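Local atomic coordinates of aminoglycoside N(3)-acetyltransferase (Enterobacter cloacae, PDB entry 6NP3), a protein that transfers the acetyl group of acetyl-CoA to the 3-amino group of 2-deoxystreptamine antibiotics such as gentamicin, and so probably confers resistance to them. Residues T1-S4 with K5-V9; G38-T41 with L42-A45; A166-A169 with L170-A173; E260-E263 with A264-A268. All blocks are in the same frame, centred on the assembly; numbering follows the deposited sequence. Where two conformers were deposited one is given.

Interaction 1: T1-S4 with K5-V9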
ATOM      1  N   THR A   1      24.142   6.343 -17.577  1.00 50.88           N
ATOM      2  CA  THR A   1      24.381   4.928 -17.306  1.00 50.23           C
ATOM      3  C   THR A   1      23.380   4.388 -16.286  1.00 45.45           C
ATOM      4  O   THR A   1      23.058   5.072 -15.317  1.00 46.76           O
ATOM      5  CB  THR A   1      25.819   4.702 -16.805  1.00 53.75           C
ATOM      6  OG1 THR A   1      26.060   3.300 -16.644  1.00 56.63           O
ATOM      7  CG2 THR A   1      26.057   5.415 -15.481  1.00 55.54           C
ATOM      8  N   PRO A   2      22.884   3.168 -16.501  1.00 39.43           N
ATOM      9  CA  PRO A   2      21.856   2.637 -15.596  1.00 34.48           C
ATOM     10  C   PRO A   2      22.402   2.460 -14.188  1.00 30.70           C
ATOM     11  O   PRO A   2      23.578   2.155 -13.981  1.00 31.03           O
ATOM     12  CB  PRO A   2      21.481   1.285 -16.215  1.00 35.11           C
ATOM     13  CG  PRO A   2      22.026   1.311 -17.617  1.00 37.28           C
ATOM     14  CD  PRO A   2      23.255   2.189 -17.540  1.00 38.72           C
ATOM     15  N   TRP A   3      21.516   2.640 -13.216  1.00 27.12           N
ATOM     16  CA  TRP A   3      21.896   2.512 -11.822  1.00 26.24           C
ATOM     17  C   TRP A   3      22.147   1.056 -11.463  1.00 24.49           C
ATOM     18  O   TRP A   3      21.383   0.163 -11.847  1.00 24.36           O
ATOM     19  CB  TRP A   3      20.773   3.038 -10.938  1.00 25.78           C
ATOM     20  CG  TRP A   3      20.476   4.479 -11.161  1.00 25.80           C
ATOM     21  CD1 TRP A   3      19.449   5.001 -11.887  1.00 26.59           C
ATOM     22  CD2 TRP A   3      21.205   5.591 -10.637  1.00 25.71           C
ATOM     23  NE1 TRP A   3      19.503   6.369 -11.864  1.00 26.71           N
ATOM     24  CE2 TRP A   3      20.566   6.760 -11.096  1.00 26.54           C
ATOM     25  CE3 TRP A   3      22.337   5.713  -9.826  1.00 26.99           C
ATOM     26  CZ2 TRP A   3      21.013   8.028 -10.767  1.00 26.90           C
ATOM     27  CZ3 TRP A   3      22.783   6.978  -9.503  1.00 27.81           C
ATOM     28  CH2 TRP A   3      22.125   8.119  -9.978  1.00 27.12           C
ATOM     29  N   SER A   4      23.225   0.827 -10.727  1.00 24.47           N
ATOM     30  CA  SER A   4      23.549  -0.488 -10.209  1.00 23.74           C
ATOM     31  C   SER A   4      22.892  -0.695  -8.849  1.00 21.36           C
ATOM     32  O   SER A   4      22.554   0.258  -8.138  1.00 20.30           O
ATOM     33  CB  SER A   4      25.055  -0.633 -10.037  1.00 24.82           C
ATOM     34  OG  SER A   4      25.496   0.216  -9.006  1.00 25.39           O
ATOM     35  N   LYS A   5      22.739  -1.964  -8.472  0.61 20.83           N
ATOM     36  CA  LYS A   5      22.223  -2.273  -7.142  0.61 20.28           C
ATOM     37  C   LYS A   5      23.057  -1.590  -6.064  0.61 19.68           C
ATOM     38  O   LYS A   5      22.520  -0.957  -5.147  0.61 18.96           O
ATOM     39  CB  LYS A   5      22.187  -3.786  -6.918  0.61 21.83           C
ATOM     40  CG  LYS A   5      21.773  -4.160  -5.501  0.61 23.26           C
ATOM     41  CD  LYS A   5      21.530  -5.655  -5.334  0.61 24.48           C
ATOM     42  CE  LYS A   5      22.799  -6.455  -5.514  0.61 25.11           C
ATOM     43  NZ  LYS A   5      22.624  -7.878  -5.115  0.61 26.42           N
ATOM     44  N   SER A   6      24.383  -1.711  -6.156  0.61 20.32           N
ATOM     45  CA  SER A   6      25.243  -1.118  -5.139  0.61 20.41           C
ATOM     46  C   SER A   6      24.981   0.374  -4.975  0.61 20.37           C
ATOM     47  O   SER A   6      24.950   0.886  -3.850  0.61 19.59           O
ATOM     48  CB  SER A   6      26.715  -1.352  -5.493  0.61 21.24           C
ATOM     49  OG  SER A   6      27.585  -0.588  -4.671  0.61 22.40           O
ATOM     50  N   GLU A   7      24.842   1.104  -6.081  1.00 20.55           N
ATOM     51  CA  GLU A   7      24.595   2.538  -5.975  1.00 22.59           C
ATOM     52  C   GLU A   7      23.274   2.806  -5.262  1.00 19.47           C
ATOM     53  O   GLU A   7      23.187   3.687  -4.394  1.00 18.48           O
ATOM     54  CB  GLU A   7      24.553   3.158  -7.369  1.00 26.80           C
ATOM     55  CG  GLU A   7      25.907   3.287  -8.066  1.00 33.26           C
ATOM     56  CD  GLU A   7      25.782   3.764  -9.501  1.00 39.31           C
ATOM     57  OE1 GLU A   7      25.023   3.155 -10.279  1.00 39.04           O
ATOM     58  OE2 GLU A   7      26.446   4.757  -9.854  1.00 44.63           O
ATOM     59  N   LEU A   8      22.237   2.048  -5.617  1.00 17.10           N
ATOM     60  CA  LEU A   8      20.949   2.224  -4.956  1.00 15.76           C
ATOM     61  C   LEU A   8      21.043   1.933  -3.468  1.00 15.38           C
ATOM     62  O   LEU A   8      20.447   2.655  -2.654  1.00 15.23           O
ATOM     63  CB  LEU A   8      19.903   1.338  -5.607  1.00 15.96           C
ATOM     64  CG  LEU A   8      19.636   1.625  -7.079  1.00 17.57           C
ATOM     65  CD1 LEU A   8      18.645   0.621  -7.633  1.00 19.63           C
ATOM     66  CD2 LEU A   8      19.112   3.028  -7.315  1.00 17.95           C
ATOM     67  N   VAL A   9      21.752   0.872  -3.088  1.00 15.26           N
ATOM     68  CA  VAL A   9      21.876   0.545  -1.675  1.00 15.61           C
ATOM     69  C   VAL A   9      22.533   1.688  -0.912  1.00 15.70           C
ATOM     70  O   VAL A   9      22.123   2.028   0.203  1.00 16.07           O
ATOM     71  CB  VAL A   9      22.623  -0.792  -1.493  1.00 16.47           C
ATOM     72  CG1 VAL A   9      22.879  -1.002  -0.038  1.00 18.56           C
ATOM     73  CG2 VAL A   9      21.808  -1.919  -2.067  1.00 17.29           C
TER
HETATM   74  O   HOH W   1      25.746   2.898 -12.850  1.00 48.19           O
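S4 and E7 bracket the first turn of helix 5-15, where the extended backbone of 1-4 bends into helical geometry and L8 N donates to S4 O at 3.1 Å. The two residues form a capping box, the reciprocal N-cap motif in which each side chain serves the other's backbone. In one half, E7 N donates to S4 OG over 3.1 Å. In the other, S4 N points almost straight at E7 OE1 (3.0 Å, 175°), using the anti lone pair of that oxygen. OG of S4 stands between its own backbone N and carbonyl carbon (chi1 68°), a torsion that turns it back over the first turn to receive the E7 amide. From there S4 OG also donates to E7 OE1 at 3.2 Å, meeting it on the anti side but 33° out of the carboxylate plane. E7 OE1 thus takes two protein donors, and a water that donates to it also donates to P2 O, extending the cap back along the loop. The carboxylate carries negative charge to the N-terminal end of the helix, a placement that the helix dipole would probably favour. The W3 side chain crosses that of E7 at about a right angle, with W3 CE3 3.7 Å from E7 OE1. The L8 side chain packs on T41 and A45 of helix 39-50, while its CD2 lies 4.0 Å from W3 CB.

Interaction 2: G38-T41 with L42-A45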
ATOM      1  N   GLY A  38      16.709  -3.765 -14.782  1.00 27.32           N
ATOM      2  CA  GLY A  38      15.317  -3.421 -14.695  1.00 24.48           C
ATOM      3  C   GLY A  38      14.847  -3.277 -13.265  1.00 22.81           C
ATOM      4  O   GLY A  38      15.649  -3.163 -12.334  1.00 22.15           O
ATOM      5  N   PRO A  39      13.526  -3.275 -13.067  1.00 21.44           N
ATOM      6  CA  PRO A  39      12.981  -3.062 -11.711  1.00 20.12           C
ATOM      7  C   PRO A  39      13.516  -4.005 -10.660  1.00 19.30           C
ATOM      8  O   PRO A  39      13.618  -3.616  -9.485  1.00 18.29           O
ATOM      9  CB  PRO A  39      11.473  -3.238 -11.913  1.00 21.55           C
ATOM     10  CG  PRO A  39      11.245  -2.780 -13.341  1.00 22.15           C
ATOM     11  CD  PRO A  39      12.464  -3.288 -14.094  1.00 22.48           C
ATOM     12  N   GLN A  40      13.888  -5.227 -11.043  1.00 19.71           N
ATOM     13  CA  GLN A  40      14.429  -6.156 -10.057  1.00 19.81           C
ATOM     14  C   GLN A  40      15.646  -5.573  -9.349  1.00 17.95           C
ATOM     15  O   GLN A  40      15.926  -5.931  -8.201  1.00 19.12           O
ATOM     16  CB  GLN A  40      14.840  -7.468 -10.722  1.00 20.28           C
ATOM     17  CG  GLN A  40      15.246  -8.517  -9.704  1.00 20.86           C
ATOM     18  CD  GLN A  40      14.057  -8.969  -8.872  1.00 20.77           C
ATOM     19  OE1 GLN A  40      12.957  -9.175  -9.395  1.00 21.45           O
ATOM     20  NE2 GLN A  40      14.269  -9.129  -7.579  1.00 20.96           N
ATOM     21  N   THR A  41      16.415  -4.724 -10.040  1.00 18.74           N
ATOM     22  CA  THR A  41      17.581  -4.093  -9.416  1.00 19.16           C
ATOM     23  C   THR A  41      17.186  -3.325  -8.161  1.00 17.47           C
ATOM     24  O   THR A  41      17.863  -3.400  -7.130  1.00 17.63           O
ATOM     25  CB  THR A  41      18.277  -3.170 -10.422  1.00 21.30           C
ATOM     26  OG1 THR A  41      18.693  -3.952 -11.550  1.00 23.90           O
ATOM     27  CG2 THR A  41      19.485  -2.472  -9.799  1.00 21.90           C
ATOM     28  N   LEU A  42      16.085  -2.584  -8.230  1.00 17.01           N
ATOM     29  CA  LEU A  42      15.625  -1.835  -7.072  1.00 16.42           C
ATOM     30  C   LEU A  42      15.008  -2.735  -6.018  1.00 15.69           C
ATOM     31  O   LEU A  42      15.203  -2.486  -4.827  1.00 15.86           O
ATOM     32  CB  LEU A  42      14.653  -0.760  -7.520  1.00 17.58           C
ATOM     33  CG  LEU A  42      14.072   0.107  -6.409  1.00 17.28           C
ATOM     34  CD1 LEU A  42      15.093   0.769  -5.561  1.00 18.49           C
ATOM     35  CD2 LEU A  42      13.170   1.172  -7.062  1.00 18.34           C
ATOM     36  N   VAL A  43      14.268  -3.772  -6.411  1.00 15.75           N
ATOM     37  CA  VAL A  43      13.794  -4.743  -5.425  1.00 15.94           C
ATOM     38  C   VAL A  43      14.978  -5.345  -4.666  1.00 15.65           C
ATOM     39  O   VAL A  43      14.975  -5.435  -3.429  1.00 15.93           O
ATOM     40  CB  VAL A  43      12.947  -5.829  -6.114  1.00 16.52           C
ATOM     41  CG1 VAL A  43      12.571  -6.918  -5.145  1.00 17.26           C
ATOM     42  CG2 VAL A  43      11.716  -5.242  -6.724  1.00 17.80           C
ATOM     43  N   ASP A  44      16.006  -5.792  -5.401  1.00 16.20           N
ATOM     44  CA  ASP A  44      17.190  -6.363  -4.758  1.00 16.66           C
ATOM     45  C   ASP A  44      17.854  -5.355  -3.838  1.00 15.70           C
ATOM     46  O   ASP A  44      18.340  -5.706  -2.757  1.00 16.47           O
ATOM     47  CB  ASP A  44      18.203  -6.850  -5.802  1.00 18.37           C
ATOM     48  CG  ASP A  44      17.695  -8.014  -6.626  1.00 20.46           C
ATOM     49  OD1 ASP A  44      16.785  -8.745  -6.186  1.00 20.92           O
ATOM     50  OD2 ASP A  44      18.253  -8.231  -7.724  1.00 22.47           O
ATOM     51  N   ALA A  45      17.927  -4.102  -4.266  1.00 15.65           N
ATOM     52  CA  ALA A  45      18.552  -3.084  -3.433  1.00 15.48           C
ATOM     53  C   ALA A  45      17.759  -2.851  -2.148  1.00 15.39           C
ATOM     54  O   ALA A  45      18.350  -2.691  -1.075  1.00 16.09           O
ATOM     55  CB  ALA A  45      18.651  -1.779  -4.216  1.00 15.29           C
TER
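Q40 and D44, one turn apart in the opening turns of helix 39-50, are joined twice: by an i to i+4 side-chain bridge and by the backbone bond beneath it. In the bridge, Q40 NE2 donates to D44 OD1 at 2.9 Å with a nearly linear N-H (170°). The acceptor lies in the plane of the Q40 amide, yet the donor comes to OD1 from above the carboxylate, 47° out of its plane, and the amide and carboxylate planes are turned by roughly half a right angle. The bend of the Q40 chain at chi2 (68°) swings the amide along the helix to D44. Below, D44 N donates to Q40 O at 2.8 Å. V43 flanks the bridge, its CG1 3.7 Å from Q40 NE2, and V43 N is held by P39 O at 3.1 Å. Further out, T41 N donates to G38 O, while T41 OG1 is hydrogen-bonded to D37 N, tying the start of the helix to the preceding loop. Y108 touches both Q40 and D44; F104 of helix 101-106 packs on P39 and Q40, and I101 on L42 and V43. The L42 side chain comes within about 4 Å of that of V27, a residue of the acetyl-CoA site known from another structure of this protein. On the face toward helix 5-15, A45 packs on V9, and its own CB rests 3.4 Å from T41 O.

Interaction 3: A166-A169 with L170-A173. With LLL ((2R,3R,4R,5R)-2-((1S,2S,3R,4S,6R)-4,6-diamino-3-((2R,3R,6S)-3-amino-6-(aminomethyl)-tetrahydro-2H-pyran-2-yloxy)-2-hydr oxycyclohexyloxy)-5-methyl-4-(methylamino)-tetrahydro-2H-pyran-3,5-diol), chain B.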
ATOM      1  N   ALA A 166       0.196   9.016  -2.650  0.64 16.30           N
ATOM      2  CA  ALA A 166       0.579   7.616  -2.732  0.64 16.47           C
ATOM      3  C   ALA A 166       0.591   6.894  -1.395  0.64 15.85           C
ATOM      4  O   ALA A 166       0.744   5.680  -1.385  0.64 17.05           O
ATOM      5  CB  ALA A 166       1.974   7.511  -3.347  0.64 17.02           C
ATOM      6  N   VAL A 167       0.330   7.585  -0.291  1.00 15.66           N
ATOM      7  CA  VAL A 167       0.629   7.073   1.053  1.00 14.03           C
ATOM      8  C   VAL A 167      -0.527   6.221   1.586  1.00 13.05           C
ATOM      9  O   VAL A 167      -1.401   6.686   2.331  1.00 13.36           O
ATOM     10  CB  VAL A 167       0.949   8.241   1.988  1.00 15.45           C
ATOM     11  CG1 VAL A 167       1.356   7.710   3.336  1.00 14.54           C
ATOM     12  CG2 VAL A 167       1.995   9.177   1.405  1.00 18.55           C
ATOM     13  N   THR A 168      -0.519   4.949   1.200  1.00 12.92           N
ATOM     14  CA  THR A 168      -1.609   4.043   1.546  1.00 12.84           C
ATOM     15  C   THR A 168      -1.848   3.991   3.040  1.00 11.95           C
ATOM     16  O   THR A 168      -2.990   3.822   3.477  1.00 12.52           O
ATOM     17  CB  THR A 168      -1.268   2.637   1.049  1.00 14.11           C
ATOM     18  OG1 THR A 168      -0.789   2.707  -0.303  1.00 15.05           O
ATOM     19  CG2 THR A 168      -2.425   1.713   1.158  1.00 16.25           C
ATOM     20  N   ALA A 169      -0.794   4.087   3.837  1.00 12.15           N
ATOM     21  CA  ALA A 169      -0.996   3.958   5.264  1.00 11.83           C
ATOM     22  C   ALA A 169      -1.954   5.000   5.818  1.00 11.18           C
ATOM     23  O   ALA A 169      -2.574   4.750   6.863  1.00 11.51           O
ATOM     24  CB  ALA A 169       0.312   4.015   6.021  1.00 12.95           C
ATOM     25  N   LEU A 170      -2.075   6.165   5.175  1.00 11.38           N
ATOM     26  CA  LEU A 170      -3.014   7.171   5.656  1.00 11.31           C
ATOM     27  C   LEU A 170      -4.470   6.744   5.542  1.00 10.91           C
ATOM     28  O   LEU A 170      -5.320   7.355   6.199  1.00 11.68           O
ATOM     29  CB  LEU A 170      -2.766   8.517   4.980  1.00 12.10           C
ATOM     30  CG  LEU A 170      -1.642   9.337   5.612  1.00 12.39           C
ATOM     31  CD1 LEU A 170      -1.258  10.493   4.730  1.00 13.25           C
ATOM     32  CD2 LEU A 170      -2.081   9.814   6.987  1.00 13.77           C
ATOM     33  N   HIS A 171      -4.792   5.726   4.744  1.00 10.92           N
ATOM     34  CA  HIS A 171      -6.135   5.161   4.841  1.00 10.74           C
ATOM     35  C   HIS A 171      -6.441   4.608   6.227  1.00 10.80           C
ATOM     36  O   HIS A 171      -7.629   4.510   6.575  1.00 11.81           O
ATOM     37  CB  HIS A 171      -6.396   4.146   3.727  1.00 11.45           C
ATOM     38  CG  HIS A 171      -6.340   4.739   2.354  1.00 12.31           C
ATOM     39  ND1 HIS A 171      -7.173   5.758   1.954  1.00 12.93           N
ATOM     40  CD2 HIS A 171      -5.568   4.447   1.280  1.00 13.63           C
ATOM     41  CE1 HIS A 171      -6.912   6.070   0.696  1.00 13.98           C
ATOM     42  NE2 HIS A 171      -5.942   5.287   0.263  1.00 14.65           N
ATOM     43  N   TYR A 172      -5.435   4.241   7.024  1.00 10.73           N
ATOM     44  CA  TYR A 172      -5.718   3.854   8.406  1.00 11.05           C
ATOM     45  C   TYR A 172      -6.268   5.039   9.187  1.00 11.08           C
ATOM     46  O   TYR A 172      -7.206   4.896   9.979  1.00 11.29           O
ATOM     47  CB  TYR A 172      -4.443   3.295   9.050  1.00 11.22           C
ATOM     48  CG  TYR A 172      -4.649   2.852  10.476  1.00 11.05           C
ATOM     49  CD1 TYR A 172      -4.687   3.765  11.505  1.00 11.97           C
ATOM     50  CD2 TYR A 172      -4.848   1.529  10.796  1.00 11.69           C
ATOM     51  CE1 TYR A 172      -4.932   3.383  12.814  1.00 12.90           C
ATOM     52  CE2 TYR A 172      -5.060   1.142  12.104  1.00 12.95           C
ATOM     53  CZ  TYR A 172      -5.107   2.074  13.110  1.00 13.69           C
ATOM     54  OH  TYR A 172      -5.357   1.665  14.411  1.00 16.66           O
ATOM     55  N   ALA A 173      -5.668   6.212   9.001  1.00 11.59           N
ATOM     56  CA  ALA A 173      -6.167   7.392   9.692  1.00 11.91           C
ATOM     57  C   ALA A 173      -7.622   7.653   9.343  1.00 12.09           C
ATOM     58  O   ALA A 173      -8.424   8.046  10.198  1.00 12.77           O
ATOM     59  CB  ALA A 173      -5.328   8.605   9.341  1.00 12.45           C
TER
HETATM   60  C11 LLL B 301      -6.099   6.598  -6.476  0.81 25.28           C
HETATM   61  O11 LLL B 301      -5.679   5.986  -5.228  0.81 19.54           O
HETATM   62  C21 LLL B 301      -4.857   7.213  -7.115  0.81 28.73           C
HETATM   63  N21 LLL B 301      -3.820   6.186  -7.124  0.81 30.20           N
HETATM   64  C31 LLL B 301      -4.335   8.315  -6.270  0.81 28.69           C
HETATM   65  C41 LLL B 301      -5.414   9.380  -6.153  0.81 29.31           C
HETATM   66  C51 LLL B 301      -6.661   8.726  -5.569  0.81 29.22           C
HETATM   67  O51 LLL B 301      -7.064   7.638  -6.354  0.81 28.20           O
HETATM   68  C61 LLL B 301      -7.807   9.714  -5.534  0.81 29.85           C
HETATM   69  N61 LLL B 301      -8.978   9.036  -4.980  0.81 29.57           N
HETATM   70  C12 LLL B 301      -7.003   2.408  -3.434  0.19 17.21           C
HETATM   71  N12 LLL B 301      -7.723   1.376  -2.701  0.19 16.97           N
HETATM   72  C22 LLL B 301      -6.626   3.578  -2.525  0.81 17.33           C
HETATM   73  C32 LLL B 301      -5.819   4.558  -3.352  0.19 19.27           C
HETATM   74  N32 LLL B 301      -5.417   5.685  -2.507  0.19 20.46           N
HETATM   75  C42 LLL B 301      -6.591   5.120  -4.547  0.19 19.52           C
HETATM   76  C52 LLL B 301      -7.107   3.962  -5.403  0.19 17.92           C
HETATM   77  O52 LLL B 301      -7.971   4.488  -6.383  0.19 17.59           O
HETATM   78  C62 LLL B 301      -7.864   2.930  -4.591  0.19 16.77           C
HETATM   79  O62 LLL B 301      -8.159   1.833  -5.436  0.81 13.57           O
HETATM   80  C13 LLL B 301      -9.517   1.393  -5.498  0.19 15.22           C
HETATM   81  C23 LLL B 301      -9.471  -0.108  -5.773  0.19 14.76           C
HETATM   82  O23 LLL B 301      -8.678  -0.713  -4.773  0.19 14.71           O
HETATM   83  C33 LLL B 301      -8.799  -0.390  -7.130  0.19 14.73           C
HETATM   84  N33 LLL B 301      -8.865  -1.837  -7.433  0.19 14.61           N
HETATM   85  C43 LLL B 301      -9.528   0.426  -8.217  0.19 15.04           C
HETATM   86  O43 LLL B 301     -10.810  -0.150  -8.368  0.19 15.19           O
HETATM   87  C53 LLL B 301      -9.635   1.898  -7.803  0.19 15.04           C
HETATM   88  O53 LLL B 301     -10.247   2.061  -6.545  0.19 14.96           O
HETATM   89  C83 LLL B 301      -8.753   0.360  -9.539  0.19 15.40           C
HETATM   90  C93 LLL B 301      -7.523  -2.372  -7.744  0.19 14.62           C
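The imidazole of H171 is met at its edge by gentamicin, whose amine N32 lies near the ring plane and donates to NE2 at 2.8 Å. T168 O comes obliquely to the same ring, 3.4 Å from CD2, and the ring of Y141 meets it with the planes at about 40°. CG of H171 is anti to the carbonyl carbon (chi1 -62°), which directs the imidazole from the first turn of helix 170-176 into the antibiotic pocket. The backbone entering that helix is tightly wound: V167 centres an inverse gamma turn and begins a type I turn that ends at L170, closed by L170 N donating to V167 O at 3.0 Å. H171 N then donates to T168 O and Y172 N to A169 O, both at 2.9 Å. In each of these three bonds the donor stands well above the carbonyl plane. V167 CG1 and L170 CD1 touch at 4.1 Å, and both side chains pack on V223 of helix 222-233. T168, beside H26, belongs with it to the acetyl-CoA site seen in another structure of this protein. The other ring nitrogen, ND1, is hydrogen-bonded to E174 OE2, so a second-shell carboxylate fixes the rotation of the ring. The ring therefore links a carboxylate to the substrate's amine, an arrangement consistent with H171 accepting a proton from N32 during acetyl transfer.

Interaction 4: E260-E263 with A264-A268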
ATOM      1  N   GLU A 260      -5.292  13.453  13.674  1.00 14.12           N
ATOM      2  CA  GLU A 260      -5.485  14.786  14.237  1.00 15.98           C
ATOM      3  C   GLU A 260      -5.982  15.764  13.176  1.00 15.16           C
ATOM      4  O   GLU A 260      -6.845  16.610  13.456  1.00 16.09           O
ATOM      5  CB  GLU A 260      -4.183  15.278  14.870  1.00 17.62           C
ATOM      6  CG  GLU A 260      -3.737  14.465  16.048  1.00 25.95           C
ATOM      7  CD  GLU A 260      -2.371  14.861  16.584  1.00 35.50           C
ATOM      8  OE1 GLU A 260      -1.867  15.949  16.243  1.00 36.70           O
ATOM      9  OE2 GLU A 260      -1.796  14.070  17.360  1.00 37.77           O
ATOM     10  N   TRP A 261      -5.450  15.679  11.963  1.00 15.17           N
ATOM     11  CA  TRP A 261      -5.788  16.611  10.895  1.00 15.13           C
ATOM     12  C   TRP A 261      -7.261  16.493  10.542  1.00 14.82           C
ATOM     13  O   TRP A 261      -7.977  17.501  10.443  1.00 16.00           O
ATOM     14  CB  TRP A 261      -4.907  16.293   9.685  1.00 15.46           C
ATOM     15  CG  TRP A 261      -4.924  17.219   8.531  1.00 15.69           C
ATOM     16  CD1 TRP A 261      -3.990  18.177   8.256  1.00 16.68           C
ATOM     17  CD2 TRP A 261      -5.859  17.247   7.446  1.00 16.17           C
ATOM     18  NE1 TRP A 261      -4.293  18.813   7.081  1.00 17.52           N
ATOM     19  CE2 TRP A 261      -5.440  18.266   6.567  1.00 17.67           C
ATOM     20  CE3 TRP A 261      -7.022  16.525   7.139  1.00 16.36           C
ATOM     21  CZ2 TRP A 261      -6.125  18.566   5.398  1.00 18.38           C
ATOM     22  CZ3 TRP A 261      -7.700  16.825   5.978  1.00 17.79           C
ATOM     23  CH2 TRP A 261      -7.252  17.843   5.126  1.00 18.75           C
ATOM     24  N   LEU A 262      -7.736  15.260  10.351  1.00 14.15           N
ATOM     25  CA  LEU A 262      -9.138  15.019  10.053  1.00 14.63           C
ATOM     26  C   LEU A 262     -10.032  15.450  11.206  1.00 14.79           C
ATOM     27  O   LEU A 262     -11.066  16.096  10.991  1.00 15.54           O
ATOM     28  CB  LEU A 262      -9.365  13.542   9.739  1.00 14.15           C
ATOM     29  CG  LEU A 262      -8.784  13.092   8.402  1.00 14.34           C
ATOM     30  CD1 LEU A 262      -8.699  11.578   8.361  1.00 15.39           C
ATOM     31  CD2 LEU A 262      -9.574  13.638   7.212  1.00 15.49           C
ATOM     32  N   GLU A 263      -9.672  15.101  12.440  1.00 14.94           N
ATOM     33  CA  GLU A 263     -10.545  15.397  13.581  1.00 15.32           C
ATOM     34  C   GLU A 263     -10.593  16.885  13.914  1.00 17.34           C
ATOM     35  O   GLU A 263     -11.609  17.372  14.432  1.00 19.03           O
ATOM     36  CB  GLU A 263     -10.116  14.579  14.799  1.00 15.34           C
ATOM     37  CG  GLU A 263     -10.445  13.102  14.575  1.00 14.97           C
ATOM     38  CD  GLU A 263      -9.988  12.110  15.634  1.00 15.16           C
ATOM     39  OE1 GLU A 263      -9.360  12.495  16.635  1.00 15.76           O
ATOM     40  OE2 GLU A 263     -10.242  10.892  15.438  1.00 14.65           O
ATOM     41  N   ALA A 264      -9.540  17.626  13.557  1.00 16.79           N
ATOM     42  CA  ALA A 264      -9.555  19.072  13.734  1.00 18.69           C
ATOM     43  C   ALA A 264     -10.467  19.751  12.722  1.00 20.09           C
ATOM     44  O   ALA A 264     -10.981  20.847  12.987  1.00 22.79           O
ATOM     45  CB  ALA A 264      -8.136  19.644  13.619  1.00 19.54           C
ATOM     46  N   ARG A 265     -10.699  19.127  11.570  1.00 20.21           N
ATOM     47  CA  ARG A 265     -11.423  19.777  10.484  1.00 21.97           C
ATOM     48  C   ARG A 265     -12.871  19.351  10.363  1.00 23.00           C
ATOM     49  O   ARG A 265     -13.652  20.060   9.715  1.00 24.28           O
ATOM     50  CB  ARG A 265     -10.745  19.512   9.137  1.00 23.36           C
ATOM     51  CG  ARG A 265      -9.500  20.295   8.975  1.00 23.85           C
ATOM     52  CD  ARG A 265      -8.616  19.819   7.858  1.00 25.46           C
ATOM     53  NE  ARG A 265      -7.469  20.719   7.746  1.00 26.67           N
ATOM     54  CZ  ARG A 265      -6.495  20.822   8.648  1.00 27.79           C
ATOM     55  NH1 ARG A 265      -5.507  21.683   8.455  1.00 29.45           N
ATOM     56  NH2 ARG A 265      -6.495  20.072   9.741  1.00 26.28           N
ATOM     57  N   HIS A 266     -13.259  18.236  10.970  1.00 23.74           N
ATOM     58  CA  HIS A 266     -14.571  17.658  10.733  1.00 25.44           C
ATOM     59  C   HIS A 266     -15.225  17.295  12.058  1.00 31.01           C
ATOM     60  O   HIS A 266     -14.619  16.625  12.898  1.00 31.69           O
ATOM     61  CB  HIS A 266     -14.431  16.484   9.764  1.00 23.23           C
ATOM     62  CG  HIS A 266     -13.785  16.873   8.471  1.00 20.71           C
ATOM     63  ND1 HIS A 266     -14.401  17.703   7.555  1.00 20.70           N
ATOM     64  CD2 HIS A 266     -12.565  16.594   7.958  1.00 20.34           C
ATOM     65  CE1 HIS A 266     -13.596  17.898   6.528  1.00 21.18           C
ATOM     66  NE2 HIS A 266     -12.473  17.234   6.745  1.00 20.57           N
ATOM     67  N   ALA A 267     -16.450  17.778  12.258  1.00 35.54           N
ATOM     68  CA  ALA A 267     -17.141  17.550  13.521  1.00 40.85           C
ATOM     69  C   ALA A 267     -17.277  16.056  13.787  1.00 42.24           C
ATOM     70  O   ALA A 267     -17.349  15.238  12.864  1.00 41.27           O
ATOM     71  CB  ALA A 267     -18.524  18.201  13.499  1.00 41.99           C
ATOM     72  N   ALA A 268     -17.305  15.703  15.066  1.00 44.03           N
ATOM     73  CA  ALA A 268     -17.465  14.314  15.483  1.00 45.42           C
ATOM     74  C   ALA A 268     -18.866  13.785  15.201  1.00 46.62           C
ATOM     75  O   ALA A 268     -19.853  14.512  15.285  1.00 47.44           O
ATOM     76  CB  ALA A 268     -17.149  14.175  16.982  1.00 45.55           C
TER
HETATM   77  O   HOH W   2     -13.925  16.345  15.381  1.00 39.60           O
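R265, in the last turn of helix 251-265, lays the outer half of its side chain over the W261 indole. CB sits 3.7 Å from W261 O and also lies over one face of the H266 ring, offset toward its rim. CG passes 3.5 Å from W261 O, and the chain runs extended from there to NE. CD stands over the centre of the six-membered ring of W261, 3.5 Å from the centroid, as a CH-pi contact, and NE follows above CE2 at 3.4 Å. CZ reaches the five-membered ring in a cation-pi contact, with the guanidinium and indole stacked flat (planes at 3°). At the tip NH2 donates to W261 O at 3.0 Å, so one residue offers both a ring and a carbonyl to the same cation. NH1 makes a long, weak ion pair with D229, whose carboxylate takes the hydrogen bond from W261 NE1. A water bridges E263 O and H266 O where the helix unwinds. E263 OE2 accepts from R178 N, and H266 NE2 is hydrogen-bonded to the hydroxyl of Y214. W261 also packs on R225 and I226 of helix 222-233, and the backbone of A267 bonds to E180, joining the C-terminal tail to the chain that follows helix 170-176.

The four contacts follow in series along the chain, each closing just one helical turn or cap; none nests within or crosses another. Interaction 1 starts helix 5-15 and interaction 2 starts helix 39-50, and the two touch: K5 lies against T41 and D44. Between them the chain passes through strand 22-27 of the mixed sheet. Interaction 3 comes after strand 156-160, where helix 170-176 begins at the antibiotic, its centre about 24 Å from that of interaction 2. Interaction 4 ends helix 251-265 and meets interaction 3 through L262 and A173, on the opposite side of the chain's centre from interactions 1 and 2.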